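Local coordinates for oligopeptide-binding protein oppA (Lactococcus lactis subsp. cremoris, PDB 3FTO) that serves as the peptide-binding component of the ABC transporter OppABCDF, which takes up oligopeptides and is essential for growth in milk, at residues S158-P163 and I171-K176; L295-M300 and P362-Q367; D498-K503 and N531-V536. One frame throughout, in Å; residues are numbered along the deposited sequence.

The three contacts lie well apart, with no atoms touching between them, and hold different elements; each mixes buried and exposed residues. Contact 2 lies nearest the middle of the chain, its centre about 11 Å from the chain's centre, and fastens a loop turn to the long strand 292-307. Contact 1, about 28 Å out from that centre, is a hairpin at the margin of an antiparallel sheet, and contact 3, about 23 Å out, joins the start of one helix to the end of another. Chemistry follows place: regular backbone bonds in 158-163 with 171-176, carbon packed on amide and carbonyl oxygens, a few apolar touches and one weak bond in 295-300 with 362-367, and a charged network in 498-503 with 531-536.

Contact 1: residues S158-P163 and I171-K176; sequences SGITFP and IKVQFK
Ile171 lays its CG2 methyl beside that of Ile160, the two side chains running the same way with CG2 to CG2 at 4.0 Å. The same methyl comes obliquely to the Phe162 ring near CE1, and helix 116-127 packs against both Phe162 and Ile171. Next comes Lys172, which pairs with Thr161 through two backbone bonds: its N gives to Thr161 O at 2.8 Å, almost straight at 178°, and its O takes the N-H of Thr161 at 2.9 Å. With CG anti to its carbonyl carbon (chi1 -75°), the lysine brings CG across the ring of Pro163, 3.8 Å from Pro163 CG, while Thr161 OG1 rests 3.4 Å from Lys172 CB. Val173 turns back to the face of Ile160, as its partner in a non-hydrogen-bonded pair, and its CG2 lies loosely against Ile160 CG1. Gln174 N then bonds Gly159 O at 2.8 Å and prolongs the ladder; the amide of Gln174 turns off from the hairpin, its NE2 giving to Ser95 O. Alternating sides and paired backbone bonds make this an antiparallel beta hairpin, with strand 160-161 at the margin of a four-stranded sheet and strand 170-174 joining it to strand 97-102.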
ATOM      1  N   SER A 158     -26.616   1.180 -14.903  1.00 36.79           N
ATOM      2  CA  SER A 158     -27.729   0.315 -14.554  1.00 36.82           C
ATOM      3  C   SER A 158     -27.526  -0.464 -13.262  1.00 36.95           C
ATOM      4  O   SER A 158     -28.451  -0.718 -12.538  1.00 37.09           O
ATOM      5  CB  SER A 158     -28.038  -0.620 -15.697  1.00 36.75           C
ATOM      6  OG  SER A 158     -26.908  -1.339 -16.061  1.00 36.60           O
ATOM      7  N   GLY A 159     -26.295  -0.838 -12.991  1.00 37.03           N
ATOM      8  CA  GLY A 159     -25.948  -1.569 -11.804  1.00 37.13           C
ATOM      9  C   GLY A 159     -26.105  -0.806 -10.510  1.00 37.22           C
ATOM     10  O   GLY A 159     -26.091  -1.394  -9.461  1.00 37.23           O
ATOM     11  N   ILE A 160     -26.244   0.506 -10.597  1.00 37.32           N
ATOM     12  CA  ILE A 160     -26.363   1.328  -9.428  1.00 37.43           C
ATOM     13  C   ILE A 160     -27.754   1.879  -9.300  1.00 37.62           C
ATOM     14  O   ILE A 160     -28.245   2.526 -10.184  1.00 37.63           O
ATOM     15  CB  ILE A 160     -25.334   2.460  -9.432  1.00 37.41           C
ATOM     16  CG1 ILE A 160     -23.943   1.901  -9.175  1.00 37.31           C
ATOM     17  CG2 ILE A 160     -25.680   3.504  -8.424  1.00 37.35           C
ATOM     18  CD1 ILE A 160     -22.835   2.842  -9.483  1.00 37.23           C
ATOM     19  N   THR A 161     -28.395   1.597  -8.181  1.00 37.81           N
ATOM     20  CA  THR A 161     -29.754   2.051  -7.962  1.00 37.97           C
ATOM     21  C   THR A 161     -30.016   2.673  -6.604  1.00 38.14           C
ATOM     22  O   THR A 161     -29.264   2.495  -5.674  1.00 38.13           O
ATOM     23  CB  THR A 161     -30.768   0.947  -8.192  1.00 37.98           C
ATOM     24  OG1 THR A 161     -30.497  -0.159  -7.337  1.00 37.93           O
ATOM     25  CG2 THR A 161     -30.733   0.526  -9.612  1.00 38.04           C
ATOM     26  N   PHE A 162     -31.100   3.415  -6.500  1.00 38.34           N
ATOM     27  CA  PHE A 162     -31.419   4.023  -5.230  1.00 38.46           C
ATOM     28  C   PHE A 162     -32.794   3.625  -4.761  1.00 38.65           C
ATOM     29  O   PHE A 162     -33.780   4.050  -5.308  1.00 38.66           O
ATOM     30  CB  PHE A 162     -31.295   5.537  -5.329  1.00 38.45           C
ATOM     31  CG  PHE A 162     -30.162   6.013  -6.189  1.00 38.36           C
ATOM     32  CD1 PHE A 162     -28.848   5.863  -5.791  1.00 38.42           C
ATOM     33  CD2 PHE A 162     -30.408   6.626  -7.384  1.00 38.24           C
ATOM     34  CE1 PHE A 162     -27.815   6.310  -6.573  1.00 38.28           C
ATOM     35  CE2 PHE A 162     -29.376   7.074  -8.165  1.00 38.34           C
ATOM     36  CZ  PHE A 162     -28.077   6.916  -7.758  1.00 38.22           C
ATOM     37  N   PRO A 163     -32.848   2.842  -3.700  1.00 38.92           N
ATOM     38  CA  PRO A 163     -34.116   2.379  -3.145  1.00 39.08           C
ATOM     39  C   PRO A 163     -35.021   3.512  -2.663  1.00 39.29           C
ATOM     40  O   PRO A 163     -36.222   3.426  -2.827  1.00 39.46           O
ATOM     41  CB  PRO A 163     -33.674   1.509  -1.981  1.00 39.08           C
ATOM     42  CG  PRO A 163     -32.375   1.061  -2.331  1.00 38.99           C
ATOM     43  CD  PRO A 163     -31.723   2.069  -3.171  1.00 38.86           C
ATOM     44  N   ILE A 171     -27.803   3.196  -1.270  1.00 38.47           N
ATOM     45  CA  ILE A 171     -27.405   2.876  -2.610  1.00 38.49           C
ATOM     46  C   ILE A 171     -27.283   1.406  -2.800  1.00 38.51           C
ATOM     47  O   ILE A 171     -26.736   0.744  -1.977  1.00 38.45           O
ATOM     48  CB  ILE A 171     -26.055   3.498  -2.979  1.00 38.51           C
ATOM     49  CG1 ILE A 171     -26.031   4.983  -2.657  1.00 38.60           C
ATOM     50  CG2 ILE A 171     -25.771   3.264  -4.429  1.00 38.45           C
ATOM     51  CD1 ILE A 171     -25.492   5.288  -1.292  1.00 38.86           C
ATOM     52  N   LYS A 172     -27.774   0.891  -3.907  1.00 38.61           N
ATOM     53  CA  LYS A 172     -27.576  -0.517  -4.196  1.00 38.68           C
ATOM     54  C   LYS A 172     -26.633  -0.695  -5.355  1.00 38.61           C
ATOM     55  O   LYS A 172     -26.772  -0.066  -6.378  1.00 38.53           O
ATOM     56  CB  LYS A 172     -28.882  -1.225  -4.500  1.00 38.78           C
ATOM     57  CG  LYS A 172     -29.719  -1.485  -3.338  1.00 39.10           C
ATOM     58  CD  LYS A 172     -29.114  -2.496  -2.472  1.00 39.63           C
ATOM     59  CE  LYS A 172     -30.112  -2.917  -1.430  1.00 39.91           C
ATOM     60  NZ  LYS A 172     -31.357  -3.358  -2.057  1.00 40.15           N
ATOM     61  N   VAL A 173     -25.676  -1.580  -5.175  1.00 38.61           N
ATOM     62  CA  VAL A 173     -24.703  -1.860  -6.202  1.00 38.62           C
ATOM     63  C   VAL A 173     -24.714  -3.294  -6.657  1.00 38.67           C
ATOM     64  O   VAL A 173     -24.434  -4.198  -5.909  1.00 38.67           O
ATOM     65  CB  VAL A 173     -23.305  -1.501  -5.743  1.00 38.58           C
ATOM     66  CG1 VAL A 173     -22.325  -1.778  -6.824  1.00 38.61           C
ATOM     67  CG2 VAL A 173     -23.244  -0.062  -5.347  1.00 38.55           C
ATOM     68  N   GLN A 174     -25.013  -3.488  -7.920  1.00 38.74           N
ATOM     69  CA  GLN A 174     -25.125  -4.818  -8.466  1.00 38.82           C
ATOM     70  C   GLN A 174     -23.915  -5.266  -9.254  1.00 38.70           C
ATOM     71  O   GLN A 174     -23.514  -4.634 -10.170  1.00 38.65           O
ATOM     72  CB  GLN A 174     -26.350  -4.890  -9.346  1.00 38.92           C
ATOM     73  CG  GLN A 174     -26.583  -6.207  -9.960  1.00 39.37           C
ATOM     74  CD  GLN A 174     -27.372  -7.099  -9.081  1.00 39.92           C
ATOM     75  OE1 GLN A 174     -28.349  -6.689  -8.480  1.00 40.72           O
ATOM     76  NE2 GLN A 174     -26.964  -8.327  -8.999  1.00 39.93           N
ATOM     77  N   PHE A 175     -23.360  -6.393  -8.850  1.00 38.68           N
ATOM     78  CA  PHE A 175     -22.179  -6.988  -9.437  1.00 38.65           C
ATOM     79  C   PHE A 175     -22.504  -8.206 -10.301  1.00 38.73           C
ATOM     80  O   PHE A 175     -23.495  -8.867 -10.097  1.00 38.76           O
ATOM     81  CB  PHE A 175     -21.195  -7.447  -8.355  1.00 38.60           C
ATOM     82  CG  PHE A 175     -20.816  -6.393  -7.379  1.00 38.46           C
ATOM     83  CD1 PHE A 175     -19.893  -5.431  -7.701  1.00 38.31           C
ATOM     84  CD2 PHE A 175     -21.374  -6.370  -6.129  1.00 38.37           C
ATOM     85  CE1 PHE A 175     -19.546  -4.496  -6.804  1.00 38.32           C
ATOM     86  CE2 PHE A 175     -21.025  -5.425  -5.241  1.00 38.37           C
ATOM     87  CZ  PHE A 175     -20.116  -4.487  -5.574  1.00 38.30           C
ATOM     88  N   LYS A 176     -21.669  -8.475 -11.287  1.00 38.85           N
ATOM     89  CA  LYS A 176     -21.733  -9.737 -11.998  1.00 38.94           C
ATOM     90  C   LYS A 176     -21.333 -10.949 -11.150  1.00 38.96           C
ATOM     91  O   LYS A 176     -21.956 -11.981 -11.229  1.00 38.98           O
ATOM     92  CB  LYS A 176     -20.916  -9.692 -13.259  1.00 38.96           C
ATOM     93  CG  LYS A 176     -21.404  -8.774 -14.308  1.00 39.19           C
ATOM     94  CD  LYS A 176     -20.272  -8.483 -15.254  1.00 39.44           C
ATOM     95  CE  LYS A 176     -20.448  -7.192 -15.947  1.00 39.69           C
ATOM     96  NZ  LYS A 176     -21.208  -7.388 -17.174  1.00 40.04           N
TER

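Contact 2: residues L295-M300 and P362-Q367; sequences LGQQAM and PPIFKQ
Gln298 reaches into the turn that begins at Pro362, and its side-chain oxygen carries the polar part of the contact. The bond it accepts is weak: Ile364 N gives to Gln298 OE1 at 3.5 Å with an angle of 143° at the hydrogen. The glutamine gets there on a stretched chain, CG anti to the backbone N (chi1 -167°) and extended beyond it, which sets the amide against both prolines. Phe365 N bonds Pro362 O within the type I turn, so the loop's own backbone shapes the surface that the amide meets. On the strand side, Gln297 OE1 takes the N-H of Gln298 at 2.8 Å, in the carbonyl plane and on a lone pair.

Close packing of carbon against oxygen makes up much of the rest. Pro363 CD comes to 3.1 Å from Gln298 OE1, its ring crossing the glutamine chain at about a right angle, and Pro362 CB flanks the same oxygen. Ile364 forks over the strand: CG2 lies 3.6 Å from Gln298 CB, while CD1 approaches two carbonyl oxygens, at 3.3 Å from Gln298 O and 3.4 Å from Ala299 O.

The purely apolar touches gather at Met300, a selenomethionine. Its CG meets Ile364 CD1 at 4.0 Å, the side chains crossing steeply, and it also stands oblique to the Phe365 ring, near CZ.

Around this junction, strand 536-553 pairs with strand 292-307 and sets Phe541 against both Gln298 and Pro363. Tyr559 bonds Gln298 O and touches Met300, while Pro479 packs on Phe365; the turn itself belongs to the loop between strand 354-356 and helix 381-389.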
ATOM      1  N   LEU A 295       7.174   7.239  17.126  1.00 42.24           N
ATOM      2  CA  LEU A 295       6.218   6.166  16.963  1.00 41.96           C
ATOM      3  C   LEU A 295       6.553   5.337  15.742  1.00 41.70           C
ATOM      4  O   LEU A 295       7.085   5.835  14.787  1.00 41.60           O
ATOM      5  CB  LEU A 295       4.802   6.722  16.867  1.00 41.91           C
ATOM      6  CG  LEU A 295       4.300   7.432  18.104  1.00 41.85           C
ATOM      7  CD1 LEU A 295       2.894   7.832  17.972  1.00 41.76           C
ATOM      8  CD2 LEU A 295       4.489   6.596  19.320  1.00 41.83           C
ATOM      9  N   GLY A 296       6.286   4.048  15.821  1.00 41.42           N
ATOM     10  CA  GLY A 296       6.531   3.154  14.714  1.00 41.20           C
ATOM     11  C   GLY A 296       5.397   2.211  14.453  1.00 40.98           C
ATOM     12  O   GLY A 296       4.795   1.738  15.364  1.00 41.02           O
ATOM     13  N   GLN A 297       5.109   1.944  13.194  1.00 40.74           N
ATOM     14  CA  GLN A 297       4.058   1.035  12.802  1.00 40.54           C
ATOM     15  C   GLN A 297       4.476   0.240  11.568  1.00 40.40           C
ATOM     16  O   GLN A 297       5.106   0.759  10.686  1.00 40.33           O
ATOM     17  CB  GLN A 297       2.768   1.836  12.574  1.00 40.51           C
ATOM     18  CG  GLN A 297       1.540   1.075  12.102  1.00 40.39           C
ATOM     19  CD  GLN A 297       1.130  -0.017  13.040  1.00 40.25           C
ATOM     20  OE1 GLN A 297       1.799  -1.012  13.157  1.00 40.15           O
ATOM     21  NE2 GLN A 297       0.026   0.169  13.711  1.00 39.98           N
ATOM     22  N   GLN A 298       4.094  -1.020  11.498  1.00 40.27           N
ATOM     23  CA  GLN A 298       4.424  -1.827  10.339  1.00 40.20           C
ATOM     24  C   GLN A 298       3.604  -1.485   9.110  1.00 40.15           C
ATOM     25  O   GLN A 298       2.397  -1.486   9.140  1.00 40.04           O
ATOM     26  CB  GLN A 298       4.300  -3.318  10.642  1.00 40.15           C
ATOM     27  CG  GLN A 298       4.919  -4.201   9.577  1.00 40.02           C
ATOM     28  CD  GLN A 298       4.823  -5.659   9.894  1.00 39.88           C
ATOM     29  OE1 GLN A 298       3.752  -6.218   9.881  1.00 39.87           O
ATOM     30  NE2 GLN A 298       5.941  -6.277  10.185  1.00 39.56           N
ATOM     31  N   ALA A 299       4.313  -1.231   8.021  1.00 40.11           N
ATOM     32  CA  ALA A 299       3.751  -0.845   6.746  1.00 40.16           C
ATOM     33  C   ALA A 299       3.030  -1.942   5.968  1.00 40.20           C
ATOM     34  O   ALA A 299       3.299  -3.101   6.135  1.00 40.08           O
ATOM     35  CB  ALA A 299       4.825  -0.270   5.905  1.00 40.18           C
HETATM   36  N   MSE A 300       2.142  -1.544   5.078  1.00 40.29           N
HETATM   37  CA  MSE A 300       1.496  -2.477   4.185  1.00 40.48           C
HETATM   38  C   MSE A 300       2.443  -2.723   3.022  1.00 39.95           C
HETATM   39  O   MSE A 300       2.157  -2.387   1.913  1.00 39.93           O
HETATM   40  CB  MSE A 300       0.188  -1.881   3.693  1.00 40.90           C
HETATM   41  CG  MSE A 300      -0.822  -1.573   4.791  1.00 42.52           C
HETATM   42 SE   MSE A 300      -2.489  -0.865   4.220  0.90 47.41          SE
HETATM   43  CE  MSE A 300      -2.854   0.291   5.636  1.00 46.73           C
ATOM     44  N   PRO A 362       2.774  -9.082   5.204  1.00 31.70           N
ATOM     45  CA  PRO A 362       3.175  -8.683   6.560  1.00 31.80           C
ATOM     46  C   PRO A 362       2.087  -8.909   7.611  1.00 31.86           C
ATOM     47  O   PRO A 362       0.939  -8.833   7.284  1.00 31.85           O
ATOM     48  CB  PRO A 362       3.478  -7.200   6.404  1.00 31.84           C
ATOM     49  CG  PRO A 362       2.707  -6.775   5.251  1.00 31.75           C
ATOM     50  CD  PRO A 362       2.431  -7.920   4.377  1.00 31.70           C
ATOM     51  N   PRO A 363       2.475  -9.147   8.851  1.00 31.98           N
ATOM     52  CA  PRO A 363       1.614  -9.695   9.905  1.00 32.13           C
ATOM     53  C   PRO A 363       0.460  -8.786  10.366  1.00 32.30           C
ATOM     54  O   PRO A 363      -0.476  -9.260  10.968  1.00 32.41           O
ATOM     55  CB  PRO A 363       2.580 -10.017  11.043  1.00 32.11           C
ATOM     56  CG  PRO A 363       3.919  -9.689  10.565  1.00 32.08           C
ATOM     57  CD  PRO A 363       3.898  -9.217   9.186  1.00 32.01           C
ATOM     58  N   ILE A 364       0.531  -7.513  10.010  1.00 32.43           N
ATOM     59  CA  ILE A 364      -0.500  -6.546  10.291  1.00 32.59           C
ATOM     60  C   ILE A 364      -1.785  -6.921   9.589  1.00 32.72           C
ATOM     61  O   ILE A 364      -2.827  -6.495   9.994  1.00 32.57           O
ATOM     62  CB  ILE A 364      -0.101  -5.118   9.904  1.00 32.63           C
ATOM     63  CG1 ILE A 364       0.375  -5.082   8.463  1.00 32.68           C
ATOM     64  CG2 ILE A 364       0.900  -4.556  10.882  1.00 32.64           C
ATOM     65  CD1 ILE A 364       0.427  -3.759   7.903  1.00 32.87           C
ATOM     66  N   PHE A 365      -1.686  -7.726   8.537  1.00 32.97           N
ATOM     67  CA  PHE A 365      -2.829  -8.370   7.943  1.00 33.17           C
ATOM     68  C   PHE A 365      -3.106  -9.626   8.754  1.00 33.46           C
ATOM     69  O   PHE A 365      -2.770 -10.705   8.346  1.00 33.58           O
ATOM     70  CB  PHE A 365      -2.549  -8.748   6.502  1.00 33.19           C
ATOM     71  CG  PHE A 365      -2.374  -7.591   5.586  1.00 33.20           C
ATOM     72  CD1 PHE A 365      -3.445  -7.015   4.971  1.00 33.35           C
ATOM     73  CD2 PHE A 365      -1.135  -7.101   5.309  1.00 33.19           C
ATOM     74  CE1 PHE A 365      -3.281  -5.956   4.135  1.00 33.40           C
ATOM     75  CE2 PHE A 365      -0.981  -6.064   4.475  1.00 33.38           C
ATOM     76  CZ  PHE A 365      -2.062  -5.494   3.882  1.00 33.29           C
ATOM     77  N   LYS A 366      -3.749  -9.455   9.903  1.00 33.73           N
ATOM     78  CA  LYS A 366      -3.866 -10.460  10.939  1.00 33.94           C
ATOM     79  C   LYS A 366      -4.579 -11.701  10.457  1.00 34.05           C
ATOM     80  O   LYS A 366      -4.273 -12.797  10.844  1.00 34.04           O
ATOM     81  CB  LYS A 366      -4.647  -9.889  12.114  1.00 34.03           C
ATOM     82  CG  LYS A 366      -3.958  -8.800  12.889  1.00 34.43           C
ATOM     83  CD  LYS A 366      -4.930  -7.825  13.531  1.00 34.70           C
ATOM     84  CE  LYS A 366      -4.861  -7.893  15.027  1.00 34.86           C
ATOM     85  NZ  LYS A 366      -3.835  -6.998  15.582  1.00 35.16           N
ATOM     86  N   GLN A 367      -5.553 -11.483   9.607  1.00 34.25           N
ATOM     87  CA  GLN A 367      -6.393 -12.517   9.104  1.00 34.46           C
ATOM     88  C   GLN A 367      -5.921 -13.147   7.789  1.00 34.42           C
ATOM     89  O   GLN A 367      -6.583 -13.998   7.264  1.00 34.44           O
ATOM     90  CB  GLN A 367      -7.822 -11.984   8.981  1.00 34.60           C
ATOM     91  CG  GLN A 367      -8.813 -12.514  10.035  1.00 35.13           C
ATOM     92  CD  GLN A 367      -8.300 -12.454  11.465  1.00 35.83           C
ATOM     93  OE1 GLN A 367      -7.839 -13.437  12.013  1.00 36.47           O
ATOM     94  NE2 GLN A 367      -8.379 -11.293  12.063  1.00 36.27           N
TER

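Contact 3: residues D498-K503 and N531-V536; sequences DSEITK and NKKAYV
Asp498 OD1 is gripped by two groups from the other segment. Tyr535 OH gives it a very short hydrogen bond of 2.5 Å, with the oxygen in the plane of the ring at its edge, and Lys533 NZ adds a salt bridge at 3.0 Å, on the syn side and 20° out of the carboxylate plane. The other oxygen, OD2, turns to its own helix as N-cap: it takes Ile501 N at 3.1 Å from above the carboxylate plane, and Glu500 N more weakly. Holding CG anti to the backbone N (chi1 -174°) lets this one carboxylate serve both tasks. With an alanine in place of Asp498, the first turn of helix 499-508 is likely to lose its side-chain cap, and Lys533 NZ and Tyr535 OH the acceptor they share.

Lys533 also pairs with Glu500, NZ lying 3.6 Å from OE1, and a long salt bridge from Lys532 NZ reaches that same oxygen. Further back, the chain of Lys533 runs antiparallel to that of Ile501, with Lys533 CD 3.8 Å from Ile501 CG1, and Lys533 CB lies over one face of the Tyr535 ring, toward the rim.

The contact thus ties the start of helix 499-508 to the end of helix 516-533, just ahead of strand 536-553. Phe496 stacks on Tyr535, and Arg333 of helix 330-339 bonds Lys533 O.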
ATOM      1  N   ASP A 498       2.651 -21.809 -12.194  1.00 29.51           N
ATOM      2  CA  ASP A 498       2.547 -23.021 -11.432  1.00 29.59           C
ATOM      3  C   ASP A 498       1.089 -23.367 -11.251  1.00 29.73           C
ATOM      4  O   ASP A 498       0.308 -22.544 -10.899  1.00 29.79           O
ATOM      5  CB  ASP A 498       3.260 -22.826 -10.104  1.00 29.53           C
ATOM      6  CG  ASP A 498       3.345 -24.068  -9.299  1.00 29.45           C
ATOM      7  OD1 ASP A 498       4.430 -24.512  -9.017  1.00 29.09           O
ATOM      8  OD2 ASP A 498       2.330 -24.582  -8.912  1.00 29.65           O
ATOM      9  N   SER A 499       0.735 -24.604 -11.517  1.00 29.91           N
ATOM     10  CA  SER A 499      -0.629 -25.049 -11.319  1.00 30.06           C
ATOM     11  C   SER A 499      -1.106 -24.998  -9.869  1.00 30.18           C
ATOM     12  O   SER A 499      -2.219 -24.643  -9.629  1.00 30.11           O
ATOM     13  CB  SER A 499      -0.828 -26.450 -11.881  1.00 30.05           C
ATOM     14  OG  SER A 499      -0.919 -26.425 -13.266  1.00 30.10           O
ATOM     15  N   GLU A 500      -0.262 -25.411  -8.934  1.00 30.38           N
ATOM     16  CA  GLU A 500      -0.591 -25.371  -7.526  1.00 30.58           C
ATOM     17  C   GLU A 500      -0.775 -23.946  -7.030  1.00 30.53           C
ATOM     18  O   GLU A 500      -1.688 -23.659  -6.319  1.00 30.50           O
ATOM     19  CB  GLU A 500       0.427 -26.141  -6.671  1.00 30.70           C
ATOM     20  CG  GLU A 500       0.153 -26.062  -5.162  1.00 31.42           C
ATOM     21  CD  GLU A 500       0.994 -26.996  -4.299  1.00 32.40           C
ATOM     22  OE1 GLU A 500       2.166 -27.143  -4.554  1.00 33.55           O
ATOM     23  OE2 GLU A 500       0.488 -27.577  -3.340  1.00 33.07           O
ATOM     24  N   ILE A 501       0.104 -23.053  -7.443  1.00 30.51           N
ATOM     25  CA  ILE A 501      -0.008 -21.647  -7.090  1.00 30.40           C
ATOM     26  C   ILE A 501      -1.264 -20.995  -7.669  1.00 30.37           C
ATOM     27  O   ILE A 501      -1.885 -20.201  -7.029  1.00 30.32           O
ATOM     28  CB  ILE A 501       1.278 -20.852  -7.409  1.00 30.31           C
ATOM     29  CG1 ILE A 501       2.431 -21.307  -6.524  1.00 30.29           C
ATOM     30  CG2 ILE A 501       1.063 -19.394  -7.253  1.00 30.27           C
ATOM     31  CD1 ILE A 501       2.188 -21.236  -5.050  1.00 30.23           C
ATOM     32  N   THR A 502      -1.616 -21.345  -8.889  1.00 30.41           N
ATOM     33  CA  THR A 502      -2.817 -20.837  -9.505  1.00 30.45           C
ATOM     34  C   THR A 502      -4.053 -21.302  -8.780  1.00 30.49           C
ATOM     35  O   THR A 502      -5.004 -20.579  -8.602  1.00 30.54           O
ATOM     36  CB  THR A 502      -2.935 -21.268 -10.953  1.00 30.42           C
ATOM     37  OG1 THR A 502      -2.015 -20.528 -11.725  1.00 30.63           O
ATOM     38  CG2 THR A 502      -4.288 -20.993 -11.439  1.00 30.33           C
ATOM     39  N   LYS A 503      -4.006 -22.553  -8.383  1.00 30.50           N
ATOM     40  CA  LYS A 503      -5.056 -23.152  -7.610  1.00 30.56           C
ATOM     41  C   LYS A 503      -5.169 -22.432  -6.287  1.00 30.27           C
ATOM     42  O   LYS A 503      -6.251 -22.118  -5.868  1.00 30.16           O
ATOM     43  CB  LYS A 503      -4.780 -24.631  -7.392  1.00 30.72           C
ATOM     44  CG  LYS A 503      -5.976 -25.432  -7.018  1.00 31.61           C
ATOM     45  CD  LYS A 503      -6.045 -26.731  -7.781  1.00 32.75           C
ATOM     46  CE  LYS A 503      -7.200 -27.587  -7.321  1.00 33.34           C
ATOM     47  NZ  LYS A 503      -6.802 -28.360  -6.148  1.00 34.14           N
ATOM     48  N   ASN A 531       6.849 -20.066  -0.657  1.00 31.30           N
ATOM     49  CA  ASN A 531       8.141 -20.227  -0.040  1.00 31.25           C
ATOM     50  C   ASN A 531       8.841 -21.507  -0.407  1.00 31.31           C
ATOM     51  O   ASN A 531      10.007 -21.490  -0.665  1.00 31.31           O
ATOM     52  CB  ASN A 531       8.059 -20.087   1.469  1.00 31.23           C
ATOM     53  CG  ASN A 531       7.978 -18.675   1.900  1.00 31.24           C
ATOM     54  OD1 ASN A 531       8.110 -17.790   1.104  1.00 31.12           O
ATOM     55  ND2 ASN A 531       7.727 -18.454   3.149  1.00 30.64           N
ATOM     56  N   LYS A 532       8.115 -22.611  -0.409  1.00 31.30           N
ATOM     57  CA  LYS A 532       8.671 -23.875  -0.784  1.00 31.38           C
ATOM     58  C   LYS A 532       9.121 -23.949  -2.242  1.00 31.23           C
ATOM     59  O   LYS A 532      10.193 -24.409  -2.531  1.00 31.19           O
ATOM     60  CB  LYS A 532       7.705 -24.997  -0.448  1.00 31.52           C
ATOM     61  CG  LYS A 532       7.969 -26.268  -1.165  1.00 32.12           C
ATOM     62  CD  LYS A 532       6.814 -27.211  -1.077  1.00 32.89           C
ATOM     63  CE  LYS A 532       5.572 -26.591  -1.620  1.00 33.32           C
ATOM     64  NZ  LYS A 532       4.576 -27.608  -1.919  1.00 33.86           N
ATOM     65  N   LYS A 533       8.283 -23.476  -3.139  1.00 31.09           N
ATOM     66  CA  LYS A 533       8.633 -23.323  -4.529  1.00 31.00           C
ATOM     67  C   LYS A 533       9.726 -22.318  -4.763  1.00 30.95           C
ATOM     68  O   LYS A 533      10.579 -22.524  -5.554  1.00 30.95           O
ATOM     69  CB  LYS A 533       7.410 -22.999  -5.356  1.00 30.97           C
ATOM     70  CG  LYS A 533       6.567 -24.196  -5.539  1.00 30.93           C
ATOM     71  CD  LYS A 533       5.160 -23.884  -5.819  1.00 31.03           C
ATOM     72  CE  LYS A 533       4.318 -25.150  -5.832  1.00 31.01           C
ATOM     73  NZ  LYS A 533       4.917 -26.225  -6.609  1.00 30.73           N
ATOM     74  N   ALA A 534       9.686 -21.227  -4.039  1.00 30.90           N
ATOM     75  CA  ALA A 534      10.689 -20.214  -4.126  1.00 30.86           C
ATOM     76  C   ALA A 534      10.904 -19.635  -5.527  1.00 30.87           C
ATOM     77  O   ALA A 534      12.006 -19.382  -5.919  1.00 30.84           O
ATOM     78  CB  ALA A 534      11.972 -20.701  -3.529  1.00 30.91           C
ATOM     79  N   TYR A 535       9.839 -19.417  -6.268  1.00 30.84           N
ATOM     80  CA  TYR A 535       9.935 -18.648  -7.497  1.00 30.92           C
ATOM     81  C   TYR A 535      10.343 -17.217  -7.171  1.00 31.10           C
ATOM     82  O   TYR A 535      11.025 -16.580  -7.927  1.00 31.07           O
ATOM     83  CB  TYR A 535       8.652 -18.678  -8.317  1.00 30.85           C
ATOM     84  CG  TYR A 535       8.148 -20.048  -8.643  1.00 30.49           C
ATOM     85  CD1 TYR A 535       8.910 -20.933  -9.351  1.00 30.24           C
ATOM     86  CD2 TYR A 535       6.892 -20.439  -8.272  1.00 30.23           C
ATOM     87  CE1 TYR A 535       8.455 -22.148  -9.646  1.00 30.16           C
ATOM     88  CE2 TYR A 535       6.432 -21.656  -8.567  1.00 30.28           C
ATOM     89  CZ  TYR A 535       7.213 -22.504  -9.258  1.00 30.14           C
ATOM     90  OH  TYR A 535       6.742 -23.721  -9.542  1.00 30.26           O
ATOM     91  N   VAL A 536       9.869 -16.740  -6.034  1.00 31.29           N
ATOM     92  CA  VAL A 536      10.262 -15.503  -5.408  1.00 31.44           C
ATOM     93  C   VAL A 536      10.513 -15.783  -3.923  1.00 31.57           C
ATOM     94  O   VAL A 536       9.958 -16.694  -3.383  1.00 31.55           O
ATOM     95  CB  VAL A 536       9.202 -14.381  -5.575  1.00 31.45           C
ATOM     96  CG1 VAL A 536       8.886 -14.138  -6.977  1.00 31.50           C
ATOM     97  CG2 VAL A 536       7.969 -14.665  -4.803  1.00 31.47           C
TER